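Local coordinates for C24 protein (PDB 6OV6) that probably forms the receptor-binding tip of the long tail fiber of a temperate bacteriophage, as a manganese-binding trimer, at residues L150-T154 with N155-N159; L120-L123 with S124-L128; L127-A130 with G131-P134; I109-A112 with E113-K116. All coordinates share one frame; numbering follows the deposited sequence.

In the fold
From the N terminus, interaction 4 comes first. It closes the turn between strands 109-110 and 115-116, in the mixed sheet near the start of the chain. Interaction 2 follows on helix 120-125, with its centre about 24 Å from that of interaction 4. Interaction 3 begins where interaction 2 ends, sharing Leu127 and Leu128, and turns the chain from the helix toward strand 135-137. Interaction 1 closes a tight turn in the loop between strands 148-150 and 164-167. The contacts run in series, and none nests in or crosses another. Interactions 1 and 3 touch through Cys151 and Pro134. All four reach a second subunit of the trimer.

Interaction 1 of 4, residues L150-T154 with N155-N159; sequences LCDGT and NGTEN
Thr157 folds its side chain back into the loop and touches Thr154, Gly153 and Asp152. Its CB lies 3.4 Å from Thr154 O. OG1 sits between the backbone N and the carbonyl carbon (chi1 67°), which turns the hydroxyl inward. The hydroxyl donates to Thr154 O, with OG1 to O at 2.7 Å. This bond lies in the carbonyl plane, on a lone pair. The same OG1 receives two weak bonds, from Gly153 N at 3.1 Å and from Asp152 N. CG2 packs near Thr154 O as well. Thr157 N also donates to Thr154 O, at 3.1 Å, but from above the carbonyl plane. This second bond closes a type I' beta turn from Thr154 to Thr157. Nearby, Asp152 OD1 accepts from Thr154 N at 3.1 Å, which makes an Asx turn. Thr154 OG1 donates to Asp152 OD1 at 2.6 Å. Both donors come from one face of the carboxylate. Beyond the loop, Thr157 packs on Ile274 of strand 267-275, and Glu158 OE1 is hydrogen-bonded to Tyr268 OH of the second subunit. Two oxygens, Thr154 O and Asp152 OD1, thus each take two donors from nearby residues. The Thr157 hydroxyl both gives and receives, so its rotation is probably fixed. Between the two segments the contact is made chiefly of polar bonds.

Interaction 2 of 4, residues L120-L123 with S124-L128; sequences LREL and SRRLL
Glu122, in helix 120-125, meets Arg126, just past its last residue. Their side chains run obliquely across one another. The carboxylate and guanidinium planes stand 86° apart, so the two groups do not meet as a flat, two-pronged pair. A single oxygen, Glu122 OE2, lies over one face of the guanidinium. Glu122 OE2 makes a salt bridge to Arg126 NH1 at 2.8 Å. Glu122 gets there by a bend at chi2 (57°), which folds the carboxylate toward Arg126. Arg126 N adds a backbone bond to Glu122 O, at 3.1 Å. Ser124 OG bonds back to the carbonyl four residues earlier. It lies anti to its own carbonyl carbon (chi1 -60°), and Ser124 OG donates to Leu120 O at 2.7 Å. Ser124 N reaches Leu120 O at 2.8 Å, from the opposite face of the carbonyl plane. Leu120 O is therefore gripped twice by one residue. Ser124 OG is also hydrogen-bonded to Thr118 N of the third subunit. The short helix follows strand 115-116 and leads into the loop before strand 135-137. Its leucines pack against leucines of the other two subunits: Leu123 on Leu123 of the third and on Leu120 of the second. Arg125 NH1 is hydrogen-bonded to Ser146 OG of the second subunit, while NH2 makes a salt bridge to Gly277 OXT of that subunit, just beyond strand 267-275.

Interaction 3 of 4, residues L127-A130 with G131-P134; sequences LLPA and GTNP
At chi1 70° the Thr132 hydroxyl points back at Pro129, and CG2 stands anti to the carbonyl carbon. Thr132 CG2 comes to 3.9 Å from Pro129 CB. The hydroxyl donates to Pro129 O, with Thr132 OG1 to Pro129 O at 2.7 Å. Thr132 N donates to Pro129 O at 3.2 Å and closes a type II beta turn from Pro129 to Thr132. Gly131 takes the positive phi of this turn (78°). A water gives Pro129 O a third hydrogen bond, with the water oxygen 3.2 Å from Pro129 O. The same water oxygen accepts from Asn133 N at 3.0 Å and so bridges the two arms of the loop. Leu128 and Asn133 cross at about a right angle, and Leu128 CD1 rests 3.8 Å from Asn133 CB. Leu128 also packs on Trp148 of the second subunit, and Thr132 on Tyr137 of that subunit. The chemistry is that of one carbonyl oxygen shared by a backbone N-H, a hydroxyl and a water. The hydroxyl bond probably sets the Thr132 rotamer; the N-H bond closes the turn, and the water links Pro129 O to Asn133 N.

Interaction 4 of 4, residues I109-A112 with E113-K116; sequences ISWA and EFAK
Trp111 O is gripped by Phe114 N and by a water. Phe114 N donates to Trp111 O at 3.0 Å, from above the carbonyl plane. The water oxygen donates to Trp111 O at 2.8 Å and also to Phe114 O, and so spans the turn. One residue earlier, Glu113 N bonds to Ser110 O at 3.2 Å. These bonds form a short 3-10 turn. The rings of Trp111 and Phe114 meet beside it. With CG anti to the carbonyl carbon (chi1 -74°), the Phe114 ring lies against Trp111 CE3 and CZ3. Phe114 CB comes over a face of the six-membered Trp111 ring in a CH-pi contact, 4.1 Å from the centroid. The ring planes are oblique, at 31°. Trp111 CZ3 lies over one face of the Phe114 ring, 3.6 Å from Phe114 CG, while Ser110 O sits at the ring edge, in plane. Ile109 CG2 touches Phe114 CE2 at 3.8 Å. The Glu113 carboxylate reaches back to Ile109 CG2 (OE1) and Ser110 CB (OE2), and OE1 forms a salt bridge with Lys39. The turn joins strand 109-110 to strand 115-116. Trp111 stacks on Phe66 and meets Phe102 edge-to-face, while Phe114 packs on Ile41, Val57, Ile59 and Val75 from strands 40-42, 51-59 and 74-81.

Interaction 1 of 4, residues L150-T154 with N155-N159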
ATOM      1  N   LEU A 150     -10.694   4.274 -15.264  1.00 31.52           N
ATOM      2  CA  LEU A 150     -10.253   3.366 -14.214  1.00 31.96           C
ATOM      3  C   LEU A 150      -9.046   2.562 -14.735  1.00 34.89           C
ATOM      4  O   LEU A 150      -9.006   2.201 -15.921  1.00 35.28           O
ATOM      5  CB  LEU A 150     -11.440   2.433 -13.919  1.00 33.09           C
ATOM      6  CG  LEU A 150     -11.537   1.773 -12.547  1.00 39.85           C
ATOM      7  CD1 LEU A 150     -11.750   2.819 -11.423  1.00 40.05           C
ATOM      8  CD2 LEU A 150     -12.662   0.745 -12.544  1.00 43.49           C
ATOM      9  N   CYS A 151      -8.038   2.298 -13.871  1.00 29.33           N
ATOM     10  CA  CYS A 151      -6.902   1.443 -14.242  1.00 28.51           C
ATOM     11  C   CYS A 151      -7.441   0.008 -14.126  1.00 34.89           C
ATOM     12  O   CYS A 151      -7.391  -0.603 -13.048  1.00 32.98           O
ATOM     13  CB  CYS A 151      -5.709   1.676 -13.323  1.00 27.18           C
ATOM     14  SG  CYS A 151      -4.991   3.338 -13.483  1.00 30.03           S
ATOM     15  N   ASP A 152      -8.058  -0.475 -15.220  1.00 34.26           N
ATOM     16  CA  ASP A 152      -8.744  -1.773 -15.262  1.00 33.61           C
ATOM     17  C   ASP A 152      -8.187  -2.810 -16.251  1.00 38.75           C
ATOM     18  O   ASP A 152      -8.765  -3.893 -16.396  1.00 40.66           O
ATOM     19  CB  ASP A 152     -10.243  -1.544 -15.519  1.00 35.36           C
ATOM     20  CG  ASP A 152     -10.570  -0.768 -16.797  1.00 35.68           C
ATOM     21  OD1 ASP A 152      -9.648  -0.541 -17.611  1.00 34.19           O
ATOM     22  OD2 ASP A 152     -11.722  -0.316 -16.934  1.00 42.68           O
ATOM     23  N   GLY A 153      -7.076  -2.507 -16.893  1.00 34.91           N
ATOM     24  CA  GLY A 153      -6.485  -3.421 -17.858  1.00 36.29           C
ATOM     25  C   GLY A 153      -6.858  -3.133 -19.308  1.00 41.04           C
ATOM     26  O   GLY A 153      -6.196  -3.654 -20.206  1.00 40.39           O
ATOM     27  N   THR A 154      -7.908  -2.299 -19.545  1.00 37.86           N
ATOM     28  CA  THR A 154      -8.369  -1.874 -20.890  1.00 38.16           C
ATOM     29  C   THR A 154      -7.546  -0.663 -21.373  1.00 43.63           C
ATOM     30  O   THR A 154      -7.013   0.086 -20.545  1.00 42.47           O
ATOM     31  CB  THR A 154      -9.882  -1.542 -20.881  1.00 43.91           C
ATOM     32  OG1 THR A 154     -10.140  -0.322 -20.171  1.00 41.43           O
ATOM     33  CG2 THR A 154     -10.742  -2.670 -20.330  1.00 42.09           C
ATOM     34  N   ASN A 155      -7.443  -0.467 -22.711  1.00 39.75           N
ATOM     35  CA  ASN A 155      -6.724   0.657 -23.337  1.00 39.44           C
ATOM     36  C   ASN A 155      -5.276   0.795 -22.881  1.00 43.10           C
ATOM     37  O   ASN A 155      -4.787   1.910 -22.663  1.00 43.37           O
ATOM     38  CB  ASN A 155      -7.495   1.990 -23.184  1.00 41.16           C
ATOM     39  CG  ASN A 155      -8.924   1.950 -23.689  1.00 63.02           C
ATOM     40  OD1 ASN A 155      -9.857   2.156 -22.923  1.00 53.85           O
ATOM     41  ND2 ASN A 155      -9.143   1.633 -24.976  1.00 56.51           N
ATOM     42  N   GLY A 156      -4.613  -0.352 -22.735  1.00 39.39           N
ATOM     43  CA  GLY A 156      -3.221  -0.454 -22.325  1.00 38.57           C
ATOM     44  C   GLY A 156      -2.938  -0.097 -20.868  1.00 38.86           C
ATOM     45  O   GLY A 156      -1.772   0.013 -20.492  1.00 38.07           O
ATOM     46  N   THR A 157      -3.974   0.064 -20.044  1.00 34.14           N
ATOM     47  CA  THR A 157      -3.790   0.423 -18.615  1.00 32.81           C
ATOM     48  C   THR A 157      -3.431  -0.792 -17.778  1.00 36.27           C
ATOM     49  O   THR A 157      -3.697  -1.933 -18.177  1.00 35.04           O
ATOM     50  CB  THR A 157      -5.055   1.112 -18.017  1.00 34.56           C
ATOM     51  OG1 THR A 157      -6.170   0.222 -17.940  1.00 30.85           O
ATOM     52  CG2 THR A 157      -5.458   2.374 -18.747  1.00 31.62           C
ATOM     53  N   GLU A 158      -2.852  -0.551 -16.591  1.00 31.18           N
ATOM     54  CA  GLU A 158      -2.589  -1.624 -15.630  1.00 29.75           C
ATOM     55  C   GLU A 158      -3.933  -1.953 -14.996  1.00 30.52           C
ATOM     56  O   GLU A 158      -4.740  -1.066 -14.845  1.00 31.34           O
ATOM     57  CB  GLU A 158      -1.621  -1.123 -14.531  1.00 30.80           C
ATOM     58  CG  GLU A 158      -0.275  -0.619 -15.023  1.00 39.16           C
ATOM     59  CD  GLU A 158       0.507  -1.550 -15.937  1.00 54.14           C
ATOM     60  OE1 GLU A 158       0.679  -2.741 -15.581  1.00 33.64           O
ATOM     61  OE2 GLU A 158       0.960  -1.084 -17.007  1.00 46.28           O
ATOM     62  N   ASN A 159      -4.199  -3.218 -14.656  1.00 28.63           N
ATOM     63  CA  ASN A 159      -5.449  -3.540 -13.981  1.00 27.75           C
ATOM     64  C   ASN A 159      -5.125  -3.520 -12.472  1.00 30.41           C
ATOM     65  O   ASN A 159      -4.589  -4.502 -11.930  1.00 28.88           O
ATOM     66  CB  ASN A 159      -5.981  -4.932 -14.403  1.00 28.70           C
ATOM     67  CG  ASN A 159      -7.235  -5.307 -13.658  1.00 42.78           C
ATOM     68  OD1 ASN A 159      -7.766  -4.519 -12.861  1.00 33.19           O
ATOM     69  ND2 ASN A 159      -7.744  -6.511 -13.894  1.00 34.01           N
TER

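Interaction 2 of 4, residues L120-L123 with S124-L128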
ATOM      1  N   LEU A 120       4.832  28.034 -17.440  1.00 24.17           N
ATOM      2  CA  LEU A 120       4.263  26.914 -18.176  1.00 25.18           C
ATOM      3  C   LEU A 120       5.345  25.877 -18.487  1.00 30.13           C
ATOM      4  O   LEU A 120       5.042  24.690 -18.498  1.00 29.56           O
ATOM      5  CB  LEU A 120       3.604  27.395 -19.456  1.00 25.74           C
ATOM      6  CG  LEU A 120       2.193  27.903 -19.278  1.00 33.23           C
ATOM      7  CD1 LEU A 120       1.795  28.772 -20.465  1.00 34.68           C
ATOM      8  CD2 LEU A 120       1.188  26.721 -19.091  1.00 34.01           C
ATOM      9  N   ARG A 121       6.598  26.321 -18.675  1.00 27.69           N
ATOM     10  CA  ARG A 121       7.750  25.432 -18.891  1.00 29.53           C
ATOM     11  C   ARG A 121       7.904  24.485 -17.691  1.00 30.10           C
ATOM     12  O   ARG A 121       8.022  23.278 -17.878  1.00 27.48           O
ATOM     13  CB  ARG A 121       9.025  26.275 -19.098  1.00 31.12           C
ATOM     14  CG  ARG A 121      10.218  25.495 -19.574  1.00 49.41           C
ATOM     15  CD  ARG A 121      11.478  26.335 -19.502  1.00 52.25           C
ATOM     16  NE  ARG A 121      12.639  25.476 -19.680  1.00 57.02           N
ATOM     17  CZ  ARG A 121      13.446  25.515 -20.725  1.00 66.72           C
ATOM     18  NH1 ARG A 121      13.273  26.430 -21.672  1.00 41.46           N
ATOM     19  NH2 ARG A 121      14.458  24.665 -20.819  1.00 67.96           N
ATOM     20  N   GLU A 122       7.839  25.033 -16.467  1.00 26.02           N
ATOM     21  CA  GLU A 122       7.950  24.243 -15.232  1.00 26.07           C
ATOM     22  C   GLU A 122       6.749  23.329 -15.021  1.00 27.49           C
ATOM     23  O   GLU A 122       6.922  22.158 -14.668  1.00 26.01           O
ATOM     24  CB  GLU A 122       8.196  25.186 -14.036  1.00 27.67           C
ATOM     25  CG  GLU A 122       8.519  24.488 -12.721  1.00 38.16           C
ATOM     26  CD  GLU A 122       9.719  23.554 -12.700  1.00 51.35           C
ATOM     27  OE1 GLU A 122      10.642  23.712 -13.533  1.00 40.24           O
ATOM     28  OE2 GLU A 122       9.729  22.658 -11.830  1.00 48.30           O
ATOM     29  N   LEU A 123       5.529  23.833 -15.299  1.00 24.50           N
ATOM     30  CA  LEU A 123       4.315  23.024 -15.206  1.00 24.90           C
ATOM     31  C   LEU A 123       4.340  21.850 -16.192  1.00 28.49           C
ATOM     32  O   LEU A 123       3.922  20.748 -15.832  1.00 27.17           O
ATOM     33  CB  LEU A 123       3.057  23.884 -15.399  1.00 24.34           C
ATOM     34  CG  LEU A 123       2.741  24.866 -14.279  1.00 28.49           C
ATOM     35  CD1 LEU A 123       1.602  25.771 -14.688  1.00 27.54           C
ATOM     36  CD2 LEU A 123       2.387  24.144 -12.958  1.00 29.90           C
ATOM     37  N   SER A 124       4.884  22.075 -17.408  1.00 24.74           N
ATOM     38  CA  SER A 124       5.019  21.053 -18.452  1.00 26.20           C
ATOM     39  C   SER A 124       6.010  19.961 -18.029  1.00 31.77           C
ATOM     40  O   SER A 124       5.753  18.793 -18.285  1.00 32.37           O
ATOM     41  CB  SER A 124       5.453  21.674 -19.779  1.00 29.25           C
ATOM     42  OG  SER A 124       4.485  22.625 -20.190  1.00 31.32           O
ATOM     43  N   ARG A 125       7.091  20.346 -17.339  1.00 29.40           N
ATOM     44  CA  ARG A 125       8.139  19.443 -16.852  1.00 29.68           C
ATOM     45  C   ARG A 125       7.588  18.559 -15.713  1.00 34.70           C
ATOM     46  O   ARG A 125       8.010  17.408 -15.565  1.00 34.36           O
ATOM     47  CB  ARG A 125       9.308  20.287 -16.349  1.00 32.26           C
ATOM     48  CG  ARG A 125      10.617  19.540 -16.221  1.00 45.40           C
ATOM     49  CD  ARG A 125      11.769  20.518 -16.118  1.00 53.09           C
ATOM     50  NE  ARG A 125      12.915  19.942 -15.416  1.00 57.57           N
ATOM     51  CZ  ARG A 125      13.832  19.173 -15.992  1.00 67.66           C
ATOM     52  NH1 ARG A 125      13.726  18.845 -17.275  1.00 52.02           N
ATOM     53  NH2 ARG A 125      14.855  18.713 -15.287  1.00 58.86           N
ATOM     54  N   ARG A 126       6.626  19.090 -14.944  1.00 31.17           N
ATOM     55  CA  ARG A 126       6.010  18.380 -13.828  1.00 30.74           C
ATOM     56  C   ARG A 126       4.824  17.534 -14.291  1.00 33.70           C
ATOM     57  O   ARG A 126       4.201  16.836 -13.492  1.00 34.11           O
ATOM     58  CB  ARG A 126       5.639  19.383 -12.737  1.00 31.16           C
ATOM     59  CG  ARG A 126       6.877  19.961 -12.059  1.00 40.04           C
ATOM     60  CD  ARG A 126       6.470  20.971 -11.017  1.00 55.41           C
ATOM     61  NE  ARG A 126       7.127  20.859  -9.718  1.00 76.33           N
ATOM     62  CZ  ARG A 126       7.783  21.854  -9.132  1.00 93.68           C
ATOM     63  NH1 ARG A 126       7.918  23.022  -9.744  1.00 83.51           N
ATOM     64  NH2 ARG A 126       8.316  21.688  -7.934  1.00 83.37           N
ATOM     65  N   LEU A 127       4.535  17.572 -15.586  1.00 30.60           N
ATOM     66  CA  LEU A 127       3.430  16.817 -16.149  1.00 31.29           C
ATOM     67  C   LEU A 127       3.936  15.495 -16.705  1.00 35.62           C
ATOM     68  O   LEU A 127       4.741  15.490 -17.637  1.00 37.06           O
ATOM     69  CB  LEU A 127       2.705  17.635 -17.233  1.00 31.24           C
ATOM     70  CG  LEU A 127       1.433  17.007 -17.769  1.00 36.64           C
ATOM     71  CD1 LEU A 127       0.330  17.022 -16.707  1.00 37.48           C
ATOM     72  CD2 LEU A 127       1.002  17.679 -19.048  1.00 37.19           C
ATOM     73  N   LEU A 128       3.493  14.373 -16.117  1.00 29.08           N
ATOM     74  CA  LEU A 128       3.937  13.068 -16.604  1.00 27.03           C
ATOM     75  C   LEU A 128       3.197  12.686 -17.882  1.00 31.69           C
ATOM     76  O   LEU A 128       2.061  13.127 -18.073  1.00 32.19           O
ATOM     77  CB  LEU A 128       3.791  11.977 -15.507  1.00 25.82           C
ATOM     78  CG  LEU A 128       4.764  12.142 -14.335  1.00 28.56           C
ATOM     79  CD1 LEU A 128       4.284  11.389 -13.090  1.00 27.34           C
ATOM     80  CD2 LEU A 128       6.195  11.751 -14.734  1.00 29.39           C
TER

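Interaction 3 of 4, residues L127-A130 with G131-P134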
ATOM      1  N   LEU A 127       4.535  17.572 -15.586  1.00 30.60           N
ATOM      2  CA  LEU A 127       3.430  16.817 -16.149  1.00 31.29           C
ATOM      3  C   LEU A 127       3.936  15.495 -16.705  1.00 35.62           C
ATOM      4  O   LEU A 127       4.741  15.490 -17.637  1.00 37.06           O
ATOM      5  CB  LEU A 127       2.705  17.635 -17.233  1.00 31.24           C
ATOM      6  CG  LEU A 127       1.433  17.007 -17.769  1.00 36.64           C
ATOM      7  CD1 LEU A 127       0.330  17.022 -16.707  1.00 37.48           C
ATOM      8  CD2 LEU A 127       1.002  17.679 -19.048  1.00 37.19           C
ATOM      9  N   LEU A 128       3.493  14.373 -16.117  1.00 29.08           N
ATOM     10  CA  LEU A 128       3.937  13.068 -16.604  1.00 27.03           C
ATOM     11  C   LEU A 128       3.197  12.686 -17.882  1.00 31.69           C
ATOM     12  O   LEU A 128       2.061  13.127 -18.073  1.00 32.19           O
ATOM     13  CB  LEU A 128       3.791  11.977 -15.507  1.00 25.82           C
ATOM     14  CG  LEU A 128       4.764  12.142 -14.335  1.00 28.56           C
ATOM     15  CD1 LEU A 128       4.284  11.389 -13.090  1.00 27.34           C
ATOM     16  CD2 LEU A 128       6.195  11.751 -14.734  1.00 29.39           C
ATOM     17  N   PRO A 129       3.810  11.873 -18.776  1.00 30.54           N
ATOM     18  CA  PRO A 129       3.110  11.491 -20.009  1.00 30.80           C
ATOM     19  C   PRO A 129       1.767  10.812 -19.749  1.00 34.33           C
ATOM     20  O   PRO A 129       1.632  10.058 -18.766  1.00 32.76           O
ATOM     21  CB  PRO A 129       4.095  10.527 -20.692  1.00 32.34           C
ATOM     22  CG  PRO A 129       5.423  10.845 -20.118  1.00 37.12           C
ATOM     23  CD  PRO A 129       5.150  11.243 -18.699  1.00 32.96           C
ATOM     24  N   ALA A 130       0.782  11.051 -20.640  1.00 30.06           N
ATOM     25  CA  ALA A 130      -0.518  10.385 -20.551  1.00 30.17           C
ATOM     26  C   ALA A 130      -0.304   8.869 -20.512  1.00 35.11           C
ATOM     27  O   ALA A 130       0.618   8.350 -21.140  1.00 35.14           O
ATOM     28  CB  ALA A 130      -1.411  10.761 -21.739  1.00 30.93           C
ATOM     29  N   GLY A 131      -1.102   8.196 -19.707  1.00 32.16           N
ATOM     30  CA  GLY A 131      -1.046   6.748 -19.570  1.00 31.65           C
ATOM     31  C   GLY A 131       0.070   6.189 -18.722  1.00 32.77           C
ATOM     32  O   GLY A 131       0.210   4.970 -18.676  1.00 32.62           O
ATOM     33  N   THR A 132       0.851   7.031 -18.019  1.00 27.35           N
ATOM     34  CA  THR A 132       1.953   6.507 -17.197  1.00 26.60           C
ATOM     35  C   THR A 132       1.783   6.793 -15.700  1.00 27.83           C
ATOM     36  O   THR A 132       2.632   6.379 -14.939  1.00 26.92           O
ATOM     37  CB  THR A 132       3.314   7.128 -17.642  1.00 33.25           C
ATOM     38  OG1 THR A 132       3.352   8.520 -17.274  1.00 29.74           O
ATOM     39  CG2 THR A 132       3.608   6.931 -19.148  1.00 31.87           C
ATOM     40  N   ASN A 133       0.773   7.591 -15.315  1.00 25.06           N
ATOM     41  CA  ASN A 133       0.650   8.107 -13.951  1.00 23.93           C
ATOM     42  C   ASN A 133      -0.672   7.813 -13.252  1.00 23.13           C
ATOM     43  O   ASN A 133      -1.521   8.691 -13.128  1.00 23.64           O
ATOM     44  CB  ASN A 133       1.009   9.612 -13.950  1.00 25.10           C
ATOM     45  CG  ASN A 133       0.947  10.310 -12.609  1.00 29.88           C
ATOM     46  OD1 ASN A 133       1.310   9.782 -11.544  1.00 24.66           O
ATOM     47  ND2 ASN A 133       0.497  11.521 -12.647  1.00 20.97           N
ATOM     48  N   PRO A 134      -0.860   6.584 -12.713  1.00 20.70           N
ATOM     49  CA  PRO A 134      -2.105   6.312 -11.967  1.00 21.38           C
ATOM     50  C   PRO A 134      -2.292   7.305 -10.800  1.00 24.59           C
ATOM     51  O   PRO A 134      -1.306   7.740 -10.184  1.00 25.09           O
ATOM     52  CB  PRO A 134      -1.913   4.866 -11.466  1.00 23.22           C
ATOM     53  CG  PRO A 134      -0.915   4.253 -12.455  1.00 27.40           C
ATOM     54  CD  PRO A 134       0.030   5.403 -12.743  1.00 23.28           C
TER
HETATM   55  O   HOH W   1      -0.891   9.453 -16.966  1.00 27.16           O

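Interaction 4 of 4, residues I109-A112 with E113-K116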
ATOM      1  N   ILE A 109      -4.127  48.700  -3.422  1.00 33.22           N
ATOM      2  CA  ILE A 109      -4.432  47.279  -3.280  1.00 33.78           C
ATOM      3  C   ILE A 109      -3.344  46.676  -2.429  1.00 36.14           C
ATOM      4  O   ILE A 109      -2.163  46.993  -2.634  1.00 34.41           O
ATOM      5  CB  ILE A 109      -4.428  46.585  -4.703  1.00 36.76           C
ATOM      6  CG1 ILE A 109      -5.225  47.350  -5.792  1.00 38.62           C
ATOM      7  CG2 ILE A 109      -4.763  45.095  -4.657  1.00 35.66           C
ATOM      8  CD1 ILE A 109      -6.705  47.620  -5.544  1.00 55.07           C
ATOM      9  N   SER A 110      -3.717  45.745  -1.536  1.00 32.53           N
ATOM     10  CA  SER A 110      -2.750  45.010  -0.723  1.00 31.26           C
ATOM     11  C   SER A 110      -1.808  44.246  -1.668  1.00 33.60           C
ATOM     12  O   SER A 110      -2.281  43.485  -2.516  1.00 33.34           O
ATOM     13  CB  SER A 110      -3.470  44.019   0.187  1.00 34.61           C
ATOM     14  OG  SER A 110      -2.540  43.195   0.865  1.00 42.80           O
ATOM     15  N   TRP A 111      -0.500  44.485  -1.550  1.00 31.49           N
ATOM     16  CA  TRP A 111       0.527  43.820  -2.357  1.00 32.16           C
ATOM     17  C   TRP A 111       0.559  42.302  -2.132  1.00 37.43           C
ATOM     18  O   TRP A 111       0.883  41.574  -3.058  1.00 36.41           O
ATOM     19  CB  TRP A 111       1.903  44.449  -2.112  1.00 30.95           C
ATOM     20  CG  TRP A 111       3.060  43.881  -2.894  1.00 31.52           C
ATOM     21  CD1 TRP A 111       4.242  43.427  -2.380  1.00 34.07           C
ATOM     22  CD2 TRP A 111       3.184  43.783  -4.327  1.00 31.03           C
ATOM     23  NE1 TRP A 111       5.090  43.053  -3.395  1.00 33.56           N
ATOM     24  CE2 TRP A 111       4.465  43.249  -4.600  1.00 34.73           C
ATOM     25  CE3 TRP A 111       2.325  44.068  -5.407  1.00 31.54           C
ATOM     26  CZ2 TRP A 111       4.911  42.994  -5.905  1.00 33.89           C
ATOM     27  CZ3 TRP A 111       2.791  43.875  -6.698  1.00 32.65           C
ATOM     28  CH2 TRP A 111       4.070  43.344  -6.940  1.00 33.55           C
ATOM     29  N   ALA A 112       0.179  41.831  -0.929  1.00 36.38           N
ATOM     30  CA  ALA A 112       0.138  40.398  -0.580  1.00 37.56           C
ATOM     31  C   ALA A 112      -0.876  39.616  -1.446  1.00 39.60           C
ATOM     32  O   ALA A 112      -0.775  38.393  -1.562  1.00 40.00           O
ATOM     33  CB  ALA A 112      -0.192  40.231   0.893  1.00 38.88           C
ATOM     34  N   GLU A 113      -1.821  40.327  -2.080  1.00 33.53           N
ATOM     35  CA  GLU A 113      -2.815  39.735  -2.990  1.00 31.63           C
ATOM     36  C   GLU A 113      -2.207  39.400  -4.372  1.00 33.08           C
ATOM     37  O   GLU A 113      -2.835  38.690  -5.164  1.00 30.85           O
ATOM     38  CB  GLU A 113      -4.018  40.656  -3.141  1.00 33.04           C
ATOM     39  CG  GLU A 113      -4.899  40.692  -1.899  1.00 43.13           C
ATOM     40  CD  GLU A 113      -6.050  41.679  -1.945  1.00 61.76           C
ATOM     41  OE1 GLU A 113      -6.400  42.156  -3.051  1.00 52.23           O
ATOM     42  OE2 GLU A 113      -6.629  41.944  -0.866  1.00 65.69           O
ATOM     43  N   PHE A 114      -0.995  39.917  -4.658  1.00 29.32           N
ATOM     44  CA  PHE A 114      -0.279  39.657  -5.898  1.00 28.92           C
ATOM     45  C   PHE A 114       0.531  38.389  -5.758  1.00 35.99           C
ATOM     46  O   PHE A 114       1.227  38.197  -4.751  1.00 38.00           O
ATOM     47  CB  PHE A 114       0.586  40.845  -6.334  1.00 29.20           C
ATOM     48  CG  PHE A 114      -0.227  41.987  -6.893  1.00 29.07           C
ATOM     49  CD1 PHE A 114      -0.226  42.258  -8.254  1.00 30.08           C
ATOM     50  CD2 PHE A 114      -0.973  42.811  -6.053  1.00 28.88           C
ATOM     51  CE1 PHE A 114      -0.974  43.312  -8.769  1.00 29.18           C
ATOM     52  CE2 PHE A 114      -1.709  43.874  -6.564  1.00 30.74           C
ATOM     53  CZ  PHE A 114      -1.693  44.128  -7.919  1.00 28.21           C
ATOM     54  N   ALA A 115       0.388  37.498  -6.731  1.00 33.28           N
ATOM     55  CA  ALA A 115       1.066  36.202  -6.689  1.00 34.12           C
ATOM     56  C   ALA A 115       2.104  36.026  -7.782  1.00 34.18           C
ATOM     57  O   ALA A 115       1.893  36.415  -8.924  1.00 29.80           O
ATOM     58  CB  ALA A 115       0.047  35.075  -6.743  1.00 35.16           C
ATOM     59  N   LYS A 116       3.230  35.417  -7.415  1.00 34.07           N
ATOM     60  CA  LYS A 116       4.283  35.088  -8.368  1.00 35.45           C
ATOM     61  C   LYS A 116       3.818  33.754  -8.995  1.00 36.80           C
ATOM     62  O   LYS A 116       3.131  32.975  -8.329  1.00 36.15           O
ATOM     63  CB  LYS A 116       5.618  34.900  -7.622  1.00 40.05           C
ATOM     64  CG  LYS A 116       6.853  35.073  -8.499  1.00 64.02           C
ATOM     65  CD  LYS A 116       7.367  36.508  -8.483  1.00 72.61           C
ATOM     66  CE  LYS A 116       8.631  36.641  -9.288  1.00 70.12           C
ATOM     67  NZ  LYS A 116       8.358  36.765 -10.745  1.00 63.72           N
TER
HETATM   68  O   HOH W   2      -6.577  44.875  -1.410  1.00 39.92           O
HETATM   69  O   HOH W   3       3.090  39.915  -3.260  1.00 42.56           O